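Local coordinates for signal recognition particle subunit srp14 (Schizosaccharomyces pombe, PDB 2W9J), which probably serves as a 7S RNA-binding subunit of the signal recognition particle, which targets nascent secretory and membrane proteins to the endoplasmic reticulum, at residues S45-A50 with S59-L64. Numbering follows the deposited sequence.
Sequences SVLIRA and STVVEL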
ATOM      1  N   SER A  45       4.961   2.467  14.695  1.00 35.53           N
ATOM      2  CA  SER A  45       4.848   2.318  13.245  1.00 35.09           C
ATOM      3  C   SER A  45       3.382   2.340  12.829  1.00 34.87           C
ATOM      4  O   SER A  45       2.504   2.512  13.679  1.00 34.83           O
ATOM      5  CB  SER A  45       5.523   1.036  12.771  1.00 35.14           C
ATOM      6  OG  SER A  45       4.901  -0.090  13.335  1.00 35.30           O
ATOM      7  N   VAL A  46       3.112   2.169  11.531  1.00 34.55           N
ATOM      8  CA  VAL A  46       1.762   2.393  11.005  1.00 33.99           C
ATOM      9  C   VAL A  46       1.231   1.254  10.163  1.00 33.71           C
ATOM     10  O   VAL A  46       1.943   0.700   9.324  1.00 34.12           O
ATOM     11  CB  VAL A  46       1.681   3.733  10.240  1.00 34.24           C
ATOM     12  CG1 VAL A  46       0.535   3.753   9.231  1.00 34.15           C
ATOM     13  CG2 VAL A  46       1.527   4.865  11.235  1.00 33.97           C
ATOM     14  N   LEU A  47      -0.029   0.910  10.399  1.00 33.18           N
ATOM     15  CA  LEU A  47      -0.711  -0.090   9.611  1.00 32.96           C
ATOM     16  C   LEU A  47      -1.450   0.599   8.484  1.00 33.39           C
ATOM     17  O   LEU A  47      -2.332   1.419   8.724  1.00 33.27           O
ATOM     18  CB  LEU A  47      -1.677  -0.868  10.489  1.00 32.44           C
ATOM     19  CG  LEU A  47      -2.652  -1.876   9.882  1.00 31.96           C
ATOM     20  CD1 LEU A  47      -1.952  -3.086   9.306  1.00 32.65           C
ATOM     21  CD2 LEU A  47      -3.608  -2.316  10.951  1.00 30.22           C
ATOM     22  N   ILE A  48      -1.082   0.254   7.257  1.00 33.90           N
ATOM     23  CA  ILE A  48      -1.732   0.774   6.056  1.00 34.64           C
ATOM     24  C   ILE A  48      -2.644  -0.275   5.414  1.00 35.73           C
ATOM     25  O   ILE A  48      -2.222  -1.425   5.164  1.00 36.08           O
ATOM     26  CB  ILE A  48      -0.680   1.242   5.033  1.00 34.35           C
ATOM     27  CG1 ILE A  48       0.151   2.351   5.656  1.00 33.77           C
ATOM     28  CG2 ILE A  48      -1.340   1.744   3.756  1.00 34.27           C
ATOM     29  CD1 ILE A  48       1.235   2.862   4.787  1.00 35.68           C
ATOM     30  N   ARG A  49      -3.892   0.119   5.162  1.00 36.57           N
ATOM     31  CA  ARG A  49      -4.842  -0.714   4.424  1.00 37.92           C
ATOM     32  C   ARG A  49      -5.201  -0.033   3.111  1.00 38.58           C
ATOM     33  O   ARG A  49      -5.517   1.154   3.111  1.00 39.43           O
ATOM     34  CB  ARG A  49      -6.131  -0.892   5.204  1.00 37.82           C
ATOM     35  CG  ARG A  49      -5.999  -1.402   6.605  1.00 40.17           C
ATOM     36  CD  ARG A  49      -7.318  -1.139   7.312  1.00 44.55           C
ATOM     37  NE  ARG A  49      -7.256  -1.251   8.766  1.00 47.67           N
ATOM     38  CZ  ARG A  49      -6.532  -0.462   9.562  1.00 49.82           C
ATOM     39  NH1 ARG A  49      -5.751   0.503   9.052  1.00 48.62           N
ATOM     40  NH2 ARG A  49      -6.577  -0.655  10.884  1.00 50.66           N
ATOM     41  N   ALA A  50      -5.158  -0.768   2.000  1.00 39.07           N
ATOM     42  CA  ALA A  50      -5.630  -0.254   0.708  1.00 39.24           C
ATOM     43  C   ALA A  50      -6.717  -1.150   0.105  1.00 39.69           C
ATOM     44  O   ALA A  50      -6.705  -2.371   0.271  1.00 39.68           O
ATOM     45  CB  ALA A  50      -4.485  -0.103  -0.252  1.00 38.86           C
ATOM     46  N   SER A  59      -2.901  -5.178   3.067  1.00 41.65           N
ATOM     47  CA  SER A  59      -2.384  -4.580   4.303  1.00 41.33           C
ATOM     48  C   SER A  59      -0.895  -4.723   4.423  1.00 41.09           C
ATOM     49  O   SER A  59      -0.332  -5.731   3.996  1.00 41.01           O
ATOM     50  CB  SER A  59      -2.954  -5.288   5.511  1.00 41.13           C
ATOM     51  OG  SER A  59      -4.343  -5.127   5.588  1.00 43.03           O
ATOM     52  N   THR A  60      -0.273  -3.729   5.050  1.00 40.52           N
ATOM     53  CA  THR A  60       1.131  -3.817   5.425  1.00 40.36           C
ATOM     54  C   THR A  60       1.441  -2.901   6.604  1.00 40.57           C
ATOM     55  O   THR A  60       0.738  -1.906   6.833  1.00 41.40           O
ATOM     56  CB  THR A  60       2.066  -3.532   4.218  1.00 40.42           C
ATOM     57  OG1 THR A  60       3.385  -3.999   4.515  1.00 40.55           O
ATOM     58  CG2 THR A  60       2.098  -2.053   3.842  1.00 39.52           C
ATOM     59  N   VAL A  61       2.460  -3.252   7.382  1.00 40.20           N
ATOM     60  CA  VAL A  61       2.893  -2.381   8.464  1.00 39.97           C
ATOM     61  C   VAL A  61       4.197  -1.706   8.079  1.00 40.17           C
ATOM     62  O   VAL A  61       5.218  -2.370   7.847  1.00 39.86           O
ATOM     63  CB  VAL A  61       3.049  -3.118   9.802  1.00 39.98           C
ATOM     64  CG1 VAL A  61       3.612  -2.180  10.854  1.00 39.21           C
ATOM     65  CG2 VAL A  61       1.706  -3.667  10.268  1.00 40.52           C
ATOM     66  N   VAL A  62       4.143  -0.379   8.012  1.00 40.20           N
ATOM     67  CA  VAL A  62       5.301   0.419   7.651  1.00 40.36           C
ATOM     68  C   VAL A  62       5.950   1.037   8.884  1.00 40.76           C
ATOM     69  O   VAL A  62       5.324   1.805   9.615  1.00 40.47           O
ATOM     70  CB  VAL A  62       4.944   1.512   6.617  1.00 40.23           C
ATOM     71  CG1 VAL A  62       6.208   2.180   6.118  1.00 40.03           C
ATOM     72  CG2 VAL A  62       4.169   0.904   5.443  1.00 39.76           C
ATOM     73  N   GLU A  63       7.218   0.694   9.096  1.00 41.63           N
ATOM     74  CA  GLU A  63       7.984   1.203  10.229  1.00 42.78           C
ATOM     75  C   GLU A  63       8.422   2.638   9.969  1.00 43.22           C
ATOM     76  O   GLU A  63       8.786   2.970   8.842  1.00 43.13           O
ATOM     77  CB  GLU A  63       9.186   0.297  10.505  1.00 42.65           C
ATOM     78  CG  GLU A  63       8.782  -1.151  10.840  1.00 44.68           C
ATOM     79  CD  GLU A  63       9.655  -1.771  11.928  1.00 46.41           C
ATOM     80  OE1 GLU A  63      10.831  -1.365  12.072  1.00 47.82           O
ATOM     81  OE2 GLU A  63       9.167  -2.669  12.646  1.00 47.59           O
ATOM     82  N   LEU A  64       8.382   3.481  11.004  1.00 44.02           N
ATOM     83  CA  LEU A  64       8.769   4.898  10.878  1.00 45.05           C
ATOM     84  C   LEU A  64      10.062   5.127  10.109  1.00 45.38           C
ATOM     85  O   LEU A  64      10.143   6.033   9.287  1.00 45.46           O
ATOM     86  CB  LEU A  64       8.889   5.577  12.246  1.00 45.28           C
ATOM     87  CG  LEU A  64       7.645   6.190  12.904  1.00 46.25           C
ATOM     88  CD1 LEU A  64       8.078   7.288  13.887  1.00 46.83           C
ATOM     89  CD2 LEU A  64       6.641   6.744  11.879  1.00 46.53           C
TER
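An antiparallel beta hairpin of the SRP9/14-type alpha/beta fold pairs Val-46 with Val-62 and Ile-48 with Thr-60, two hydrogen-bonded pairs of the ladder. Each is closed by two backbone bonds: Val-46 N to Val-62 O and Val-62 N to Val-46 O in the first, Ile-48 N to Thr-60 O and Thr-60 N to Ile-48 O in the second, all four between 2.8 and 3.0 Å. Two of these carbonyls also receive a CA-H...O contact, Val-46 O from Val-61 and Ile-48 O from Ser-59. The strand segments run at 156° to each other.

On the face bearing Val-46, Ile-48, Thr-60 and Val-62, the closest side-chain contact across the strands is diagonal: Ile-48 CD1 meets Val-62 CG2 at 3.6 Å. Ile-48 has CG1 anti to its carbonyl carbon (chi1 -61°), and the extended end of its chain (chi2 178°) carries CD1 to that methyl. This is the helix-covered side of the sheet, as expected of the fold: Phe-67 and Phe-70 of helix 67-76 pack on Val-62, and Phe-8 of helix 5-17 lies against Ile-48 and Thr-60. The OG1 of buried Thr-60 has hydrogen-bond partners in Leu-3 O and the side-chain amide of Asn-5.

The other face carries Ser-45, Leu-47, Arg-49, Ser-59 and Val-61. Here Leu-47 and Val-61 form a directly opposed non-hydrogen-bonded pair, with Leu-47 CD1 set against Val-61 CG2 at 3.8 Å, while Leu-47 CD2 lies over one face of the Arg-49 guanidinium near its rim. The second methyl of Val-61, CG1, sits 3.5 Å from Ser-45 OG, whose hydrogen bond goes to Glu-38 O. Leu-2 packs on both Leu-47 and Val-61.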